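Long-range contact in polyketide synthase PksL (Bacillus subtilis, PDB 5E1V), which probably dehydrates beta-hydroxyacyl intermediates as the dehydratase domain of a split module in the trans-acyltransferase polyketide synthase that makes bacillaene: residues P116-I128 against F255-K267. Sequence-based numbering, arbitrary orientation.
Sequences PAIFEETLDLSQI and FFNASGEKVAELK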
ATOM      1  N   PRO A 116     -16.297  14.832   0.531  1.00 47.18           N
ATOM      2  CA  PRO A 116     -15.732  14.311   1.766  1.00 44.37           C
ATOM      3  C   PRO A 116     -15.888  12.786   1.881  1.00 42.91           C
ATOM      4  O   PRO A 116     -16.921  12.214   1.493  1.00 44.69           O
ATOM      5  CB  PRO A 116     -16.483  15.067   2.854  1.00 42.00           C
ATOM      6  CG  PRO A 116     -17.720  15.561   2.229  1.00 45.36           C
ATOM      7  CD  PRO A 116     -17.442  15.723   0.766  1.00 49.22           C
ATOM      8  N   ALA A 117     -14.850  12.136   2.396  1.00 35.53           N
ATOM      9  CA  ALA A 117     -14.834  10.702   2.553  1.00 34.90           C
ATOM     10  C   ALA A 117     -15.525  10.380   3.844  1.00 32.26           C
ATOM     11  O   ALA A 117     -15.057  10.762   4.921  1.00 27.62           O
ATOM     12  CB  ALA A 117     -13.395  10.185   2.572  1.00 31.37           C
ATOM     13  N   ILE A 118     -16.654   9.694   3.749  1.00 29.15           N
ATOM     14  CA  ILE A 118     -17.414   9.247   4.940  1.00 30.66           C
ATOM     15  C   ILE A 118     -17.881   7.793   4.736  1.00 30.37           C
ATOM     16  O   ILE A 118     -18.198   7.385   3.631  1.00 30.06           O
ATOM     17  CB  ILE A 118     -18.661  10.136   5.238  1.00 35.50           C
ATOM     18  CG1 ILE A 118     -18.330  11.629   5.108  1.00 40.97           C
ATOM     19  CG2 ILE A 118     -19.252   9.790   6.613  1.00 38.48           C
ATOM     20  CD1 ILE A 118     -19.504  12.602   5.235  1.00 40.80           C
ATOM     21  N   PHE A 119     -17.853   7.010   5.807  1.00 26.60           N
ATOM     22  CA  PHE A 119     -18.192   5.613   5.815  1.00 29.25           C
ATOM     23  C   PHE A 119     -19.118   5.384   6.998  1.00 31.67           C
ATOM     24  O   PHE A 119     -18.902   5.962   8.062  1.00 35.20           O
ATOM     25  CB  PHE A 119     -16.934   4.777   6.060  1.00 30.01           C
ATOM     26  CG  PHE A 119     -15.925   4.863   4.959  1.00 26.12           C
ATOM     27  CD1 PHE A 119     -16.105   4.181   3.795  1.00 25.53           C
ATOM     28  CD2 PHE A 119     -14.794   5.679   5.096  1.00 27.35           C
ATOM     29  CE1 PHE A 119     -15.180   4.290   2.764  1.00 23.75           C
ATOM     30  CE2 PHE A 119     -13.832   5.729   4.090  1.00 23.67           C
ATOM     31  CZ  PHE A 119     -14.037   5.053   2.935  1.00 19.95           C
ATOM     32  N   GLU A 120     -20.118   4.552   6.802  1.00 35.86           N
ATOM     33  CA  GLU A 120     -21.101   4.195   7.838  1.00 37.93           C
ATOM     34  C   GLU A 120     -20.935   2.791   8.386  1.00 38.91           C
ATOM     35  O   GLU A 120     -21.363   2.492   9.517  1.00 42.72           O
ATOM     36  CB  GLU A 120     -22.501   4.296   7.255  1.00 40.12           C
ATOM     37  CG  GLU A 120     -22.875   5.693   6.869  1.00 42.42           C
ATOM     38  CD  GLU A 120     -24.158   5.785   6.058  1.00 49.97           C
ATOM     39  OE1 GLU A 120     -24.753   4.749   5.654  1.00 48.03           O
ATOM     40  OE2 GLU A 120     -24.557   6.940   5.827  1.00 57.17           O
ATOM     41  N   GLU A 121     -20.323   1.915   7.597  1.00 38.26           N
ATOM     42  CA  GLU A 121     -20.139   0.517   7.982  1.00 35.51           C
ATOM     43  C   GLU A 121     -19.452   0.382   9.356  1.00 40.31           C
ATOM     44  O   GLU A 121     -18.416   1.042   9.628  1.00 28.82           O
ATOM     45  CB  GLU A 121     -19.274  -0.167   6.912  1.00 42.07           C
ATOM     46  CG  GLU A 121     -19.847  -1.398   6.225  1.00 46.97           C
ATOM     47  CD  GLU A 121     -19.568  -2.677   6.962  1.00 49.91           C
ATOM     48  OE1 GLU A 121     -19.264  -2.607   8.163  1.00 58.66           O
ATOM     49  OE2 GLU A 121     -19.654  -3.759   6.343  1.00 50.68           O
ATOM     50  N   THR A 122     -19.992  -0.474  10.245  1.00 43.49           N
ATOM     51  CA  THR A 122     -19.233  -0.866  11.465  1.00 42.40           C
ATOM     52  C   THR A 122     -19.217  -2.387  11.614  1.00 45.31           C
ATOM     53  O   THR A 122     -19.994  -3.093  10.969  1.00 50.25           O
ATOM     54  CB  THR A 122     -19.732  -0.204  12.781  1.00 41.67           C
ATOM     55  OG1 THR A 122     -21.074  -0.596  13.049  1.00 45.88           O
ATOM     56  CG2 THR A 122     -19.668   1.314  12.730  1.00 37.74           C
ATOM     57  N   LEU A 123     -18.306  -2.877  12.438  1.00 40.70           N
ATOM     58  CA  LEU A 123     -18.152  -4.298  12.685  1.00 45.70           C
ATOM     59  C   LEU A 123     -18.162  -4.617  14.191  1.00 43.50           C
ATOM     60  O   LEU A 123     -17.767  -3.805  15.001  1.00 47.45           O
ATOM     61  CB  LEU A 123     -16.823  -4.766  12.100  1.00 46.73           C
ATOM     62  CG  LEU A 123     -16.722  -4.695  10.580  1.00 47.07           C
ATOM     63  CD1 LEU A 123     -15.342  -5.143  10.128  1.00 46.69           C
ATOM     64  CD2 LEU A 123     -17.789  -5.566   9.945  1.00 50.68           C
ATOM     65  N   ASP A 124     -18.612  -5.810  14.543  1.00 43.41           N
ATOM     66  CA  ASP A 124     -18.485  -6.322  15.912  1.00 47.23           C
ATOM     67  C   ASP A 124     -17.273  -7.235  15.887  1.00 42.33           C
ATOM     68  O   ASP A 124     -17.378  -8.396  15.541  1.00 45.55           O
ATOM     69  CB  ASP A 124     -19.755  -7.101  16.317  1.00 46.36           C
ATOM     70  N   LEU A 125     -16.102  -6.697  16.194  1.00 50.39           N
ATOM     71  CA  LEU A 125     -14.831  -7.419  15.955  1.00 52.63           C
ATOM     72  C   LEU A 125     -14.732  -8.796  16.657  1.00 52.81           C
ATOM     73  O   LEU A 125     -14.488  -9.843  16.024  1.00 50.86           O
ATOM     74  CB  LEU A 125     -13.651  -6.527  16.363  1.00 53.98           C
ATOM     75  CG  LEU A 125     -13.520  -5.209  15.589  1.00 51.34           C
ATOM     76  CD1 LEU A 125     -12.495  -4.298  16.232  1.00 52.09           C
ATOM     77  CD2 LEU A 125     -13.184  -5.450  14.123  1.00 53.54           C
ATOM     78  N   SER A 126     -14.950  -8.797  17.964  1.00 58.64           N
ATOM     79  CA  SER A 126     -14.955 -10.041  18.753  1.00 54.56           C
ATOM     80  C   SER A 126     -15.833 -11.119  18.112  1.00 53.80           C
ATOM     81  O   SER A 126     -15.403 -12.266  17.898  1.00 47.83           O
ATOM     82  CB  SER A 126     -15.403  -9.716  20.170  1.00 51.97           C
ATOM     83  OG  SER A 126     -14.685  -8.577  20.624  1.00 47.18           O
ATOM     84  N   GLN A 127     -17.049 -10.728  17.760  1.00 51.31           N
ATOM     85  CA  GLN A 127     -17.955 -11.606  17.016  1.00 55.27           C
ATOM     86  C   GLN A 127     -17.267 -12.315  15.832  1.00 55.62           C
ATOM     87  O   GLN A 127     -17.422 -13.533  15.634  1.00 48.55           O
ATOM     88  CB  GLN A 127     -19.163 -10.785  16.533  1.00 54.86           C
ATOM     89  CG  GLN A 127     -19.722 -11.145  15.159  1.00 57.29           C
ATOM     90  CD  GLN A 127     -20.979 -11.968  15.256  1.00 58.77           C
ATOM     91  OE1 GLN A 127     -21.951 -11.535  15.871  1.00 61.64           O
ATOM     92  NE2 GLN A 127     -20.974 -13.158  14.657  1.00 58.39           N
ATOM     93  N   ILE A 128     -16.518 -11.527  15.049  1.00 51.64           N
ATOM     94  CA  ILE A 128     -15.951 -11.998  13.805  1.00 48.93           C
ATOM     95  C   ILE A 128     -14.861 -13.015  14.155  1.00 48.60           C
ATOM     96  O   ILE A 128     -14.721 -14.042  13.480  1.00 50.13           O
ATOM     97  CB  ILE A 128     -15.420 -10.820  12.934  1.00 49.19           C
ATOM     98  CG1 ILE A 128     -16.538  -9.797  12.677  1.00 48.86           C
ATOM     99  CG2 ILE A 128     -14.924 -11.324  11.594  1.00 48.09           C
ATOM    100  CD1 ILE A 128     -16.092  -8.464  12.103  1.00 48.36           C
ATOM    101  N   PHE A 255     -10.586  -0.836   5.400  1.00 17.16           N
ATOM    102  CA  PHE A 255      -9.901  -0.555   6.631  1.00 18.08           C
ATOM    103  C   PHE A 255     -10.808  -0.092   7.763  1.00 19.65           C
ATOM    104  O   PHE A 255     -11.566   0.842   7.630  1.00 20.35           O
ATOM    105  CB  PHE A 255      -8.737   0.382   6.412  1.00 17.42           C
ATOM    106  CG  PHE A 255      -7.798  -0.086   5.342  1.00 17.48           C
ATOM    107  CD1 PHE A 255      -8.031   0.267   3.996  1.00 17.28           C
ATOM    108  CD2 PHE A 255      -6.683  -0.804   5.640  1.00 18.09           C
ATOM    109  CE1 PHE A 255      -7.160  -0.125   3.000  1.00 18.47           C
ATOM    110  CE2 PHE A 255      -5.842  -1.230   4.632  1.00 16.19           C
ATOM    111  CZ  PHE A 255      -6.055  -0.869   3.332  1.00 18.20           C
ATOM    112  N   PHE A 256     -10.640  -0.741   8.919  1.00 19.67           N
ATOM    113  CA  PHE A 256     -11.353  -0.380  10.133  1.00 21.83           C
ATOM    114  C   PHE A 256     -10.453  -0.057  11.329  1.00 21.82           C
ATOM    115  O   PHE A 256      -9.423  -0.719  11.539  1.00 23.47           O
ATOM    116  CB  PHE A 256     -12.244  -1.577  10.528  1.00 23.13           C
ATOM    117  CG  PHE A 256     -13.280  -1.916   9.520  1.00 25.74           C
ATOM    118  CD1 PHE A 256     -12.989  -2.742   8.470  1.00 24.80           C
ATOM    119  CD2 PHE A 256     -14.557  -1.424   9.636  1.00 30.03           C
ATOM    120  CE1 PHE A 256     -13.920  -3.043   7.527  1.00 25.33           C
ATOM    121  CE2 PHE A 256     -15.515  -1.741   8.710  1.00 28.04           C
ATOM    122  CZ  PHE A 256     -15.193  -2.562   7.650  1.00 27.16           C
ATOM    123  N   ASN A 257     -10.866   0.921  12.145  1.00 23.06           N
ATOM    124  CA  ASN A 257     -10.125   1.217  13.377  1.00 22.14           C
ATOM    125  C   ASN A 257     -10.364   0.140  14.467  1.00 25.94           C
ATOM    126  O   ASN A 257     -11.175  -0.771  14.314  1.00 25.15           O
ATOM    127  CB  ASN A 257     -10.295   2.681  13.851  1.00 24.12           C
ATOM    128  CG  ASN A 257     -11.721   3.020  14.286  1.00 25.75           C
ATOM    129  OD1 ASN A 257     -12.522   2.112  14.542  1.00 26.46           O
ATOM    130  ND2 ASN A 257     -12.071   4.319  14.257  1.00 24.13           N
ATOM    131  N   ALA A 258      -9.627   0.230  15.555  1.00 29.51           N
ATOM    132  CA  ALA A 258      -9.681  -0.804  16.587  1.00 34.82           C
ATOM    133  C   ALA A 258     -11.086  -0.858  17.227  1.00 35.23           C
ATOM    134  O   ALA A 258     -11.517  -1.907  17.722  1.00 38.36           O
ATOM    135  CB  ALA A 258      -8.598  -0.526  17.636  1.00 33.71           C
ATOM    136  N   SER A 259     -11.810   0.242  17.145  1.00 36.16           N
ATOM    137  CA  SER A 259     -13.186   0.275  17.594  1.00 38.09           C
ATOM    138  C   SER A 259     -14.200  -0.321  16.571  1.00 36.66           C
ATOM    139  O   SER A 259     -15.376  -0.414  16.851  1.00 34.22           O
ATOM    140  CB  SER A 259     -13.515   1.692  18.042  1.00 37.93           C
ATOM    141  OG  SER A 259     -14.141   2.397  17.022  1.00 45.54           O
ATOM    142  N   GLY A 260     -13.738  -0.774  15.400  1.00 33.57           N
ATOM    143  CA  GLY A 260     -14.608  -1.408  14.400  1.00 32.39           C
ATOM    144  C   GLY A 260     -15.276  -0.500  13.377  1.00 32.49           C
ATOM    145  O   GLY A 260     -16.054  -0.972  12.520  1.00 37.03           O
ATOM    146  N   GLU A 261     -14.962   0.786  13.411  1.00 30.42           N
ATOM    147  CA  GLU A 261     -15.578   1.686  12.452  1.00 29.36           C
ATOM    148  C   GLU A 261     -14.818   1.644  11.117  1.00 26.68           C
ATOM    149  O   GLU A 261     -13.596   1.576  11.120  1.00 25.88           O
ATOM    150  CB  GLU A 261     -15.625   3.094  12.972  1.00 29.75           C
ATOM    151  CG  GLU A 261     -16.384   3.253  14.289  1.00 34.38           C
ATOM    152  CD  GLU A 261     -15.900   4.420  15.113  1.00 40.29           C
ATOM    153  OE1 GLU A 261     -14.771   4.862  14.892  1.00 43.66           O
ATOM    154  OE2 GLU A 261     -16.620   4.882  16.042  1.00 50.63           O
ATOM    155  N   LYS A 262     -15.535   1.601  10.003  1.00 22.93           N
ATOM    156  CA  LYS A 262     -14.856   1.673   8.660  1.00 23.59           C
ATOM    157  C   LYS A 262     -14.283   3.066   8.470  1.00 21.56           C
ATOM    158  O   LYS A 262     -14.994   4.067   8.644  1.00 21.78           O
ATOM    159  CB  LYS A 262     -15.780   1.332   7.516  1.00 25.87           C
ATOM    160  CG  LYS A 262     -15.075   1.316   6.157  1.00 24.00           C
ATOM    161  CD  LYS A 262     -15.852   0.519   5.116  1.00 25.28           C
ATOM    162  CE  LYS A 262     -15.195   0.576   3.737  1.00 27.13           C
ATOM    163  NZ  LYS A 262     -16.007  -0.251   2.808  1.00 29.41           N
ATOM    164  N   VAL A 263     -12.983   3.144   8.174  1.00 20.56           N
ATOM    165  CA  VAL A 263     -12.296   4.434   7.943  1.00 20.07           C
ATOM    166  C   VAL A 263     -11.572   4.624   6.593  1.00 19.49           C
ATOM    167  O   VAL A 263     -11.181   5.724   6.286  1.00 18.52           O
ATOM    168  CB  VAL A 263     -11.295   4.735   9.030  1.00 18.93           C
ATOM    169  CG1 VAL A 263     -12.070   4.848  10.321  1.00 19.98           C
ATOM    170  CG2 VAL A 263     -10.192   3.648   9.143  1.00 19.15           C
ATOM    171  N   ALA A 264     -11.390   3.555   5.838  1.00 19.44           N
ATOM    172  CA  ALA A 264     -10.804   3.668   4.553  1.00 17.56           C
ATOM    173  C   ALA A 264     -11.144   2.504   3.635  1.00 17.66           C
ATOM    174  O   ALA A 264     -11.532   1.418   4.022  1.00 19.32           O
ATOM    175  CB  ALA A 264      -9.264   3.893   4.635  1.00 16.52           C
ATOM    176  N   GLU A 265     -10.940   2.721   2.362  1.00 17.55           N
ATOM    177  CA  GLU A 265     -11.057   1.619   1.428  1.00 19.05           C
ATOM    178  C   GLU A 265     -10.178   1.810   0.230  1.00 17.70           C
ATOM    179  O   GLU A 265     -10.204   2.865  -0.392  1.00 17.16           O
ATOM    180  CB  GLU A 265     -12.500   1.472   0.929  1.00 21.73           C
ATOM    181  CG  GLU A 265     -12.710   0.291  -0.029  1.00 26.21           C
ATOM    182  CD  GLU A 265     -14.198   0.090  -0.336  1.00 31.68           C
ATOM    183  OE1 GLU A 265     -14.868  -0.640   0.405  1.00 31.48           O
ATOM    184  OE2 GLU A 265     -14.703   0.709  -1.261  1.00 35.86           O
ATOM    185  N   LEU A 266      -9.437   0.752  -0.111  1.00 16.66           N
ATOM    186  CA  LEU A 266      -8.713   0.685  -1.402  1.00 15.52           C
ATOM    187  C   LEU A 266      -9.485  -0.169  -2.342  1.00 16.71           C
ATOM    188  O   LEU A 266      -9.468  -1.410  -2.201  1.00 15.49           O
ATOM    189  CB  LEU A 266      -7.293   0.091  -1.247  1.00 16.45           C
ATOM    190  CG  LEU A 266      -6.314   0.224  -2.388  1.00 16.11           C
ATOM    191  CD1 LEU A 266      -5.944   1.629  -2.749  1.00 17.60           C
ATOM    192  CD2 LEU A 266      -5.057  -0.489  -2.075  1.00 16.84           C
ATOM    193  N   LYS A 267     -10.152   0.453  -3.296  1.00 16.40           N
ATOM    194  CA  LYS A 267     -11.011  -0.358  -4.222  1.00 21.26           C
ATOM    195  C   LYS A 267     -10.288  -0.879  -5.455  1.00 19.68           C
ATOM    196  O   LYS A 267      -9.582  -0.148  -6.143  1.00 17.36           O
ATOM    197  CB  LYS A 267     -12.242   0.488  -4.564  1.00 25.84           C
ATOM    198  CG  LYS A 267     -13.323  -0.156  -5.442  1.00 29.62           C
ATOM    199  CD  LYS A 267     -14.586   0.735  -5.366  1.00 31.53           C
ATOM    200  CE  LYS A 267     -15.693   0.277  -6.333  1.00 34.43           C
ATOM    201  NZ  LYS A 267     -15.817  -1.206  -6.322  1.00 36.69           N
TER
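L123 lays its CD1 methyl over the F256 ring where the linker between the two hot-dog halves of the dehydratase double hot-dog fold runs antiparallel alongside the hairpin of strands 248-256 and 262-273. This is a worked example of how an irregular chain can be pinned to a sheet by one short bridge and a few well-aimed side chains. The bridge pairs T122 with E261: K262 N gives a nearly straight bond to E121 O (3.0 Å), and L123 N returns a more bent one to G260 O. Beside it, with CG of L123 placed next to its own backbone N (chi1 -66°), L123 CD1 stands over the ring centre, 3.6 Å from F256 CZ and only 7° off the normal, a clean CH-pi contact. E121 bends at chi2 (-87°), leaving OE1 at the edge of the same ring, 3.9 Å from F256 CE2, while OE2 forms a salt bridge with R236; OE1 is buried without a polar partner. K262 runs fully extended, its aliphatic chain passing obliquely by F119 with K262 CE 3.7 Å from F119 CD1. CE2 and CZ of F119 reach the classic beta bulge at V263 and A264, opposite F255, with F119 CE2 3.4 Å from V263 O. At the lysine's tip, K262 NZ is shared by two carboxylates, E254 and E265, and meets E265 OE1 at 2.7 Å from above the carboxylate plane.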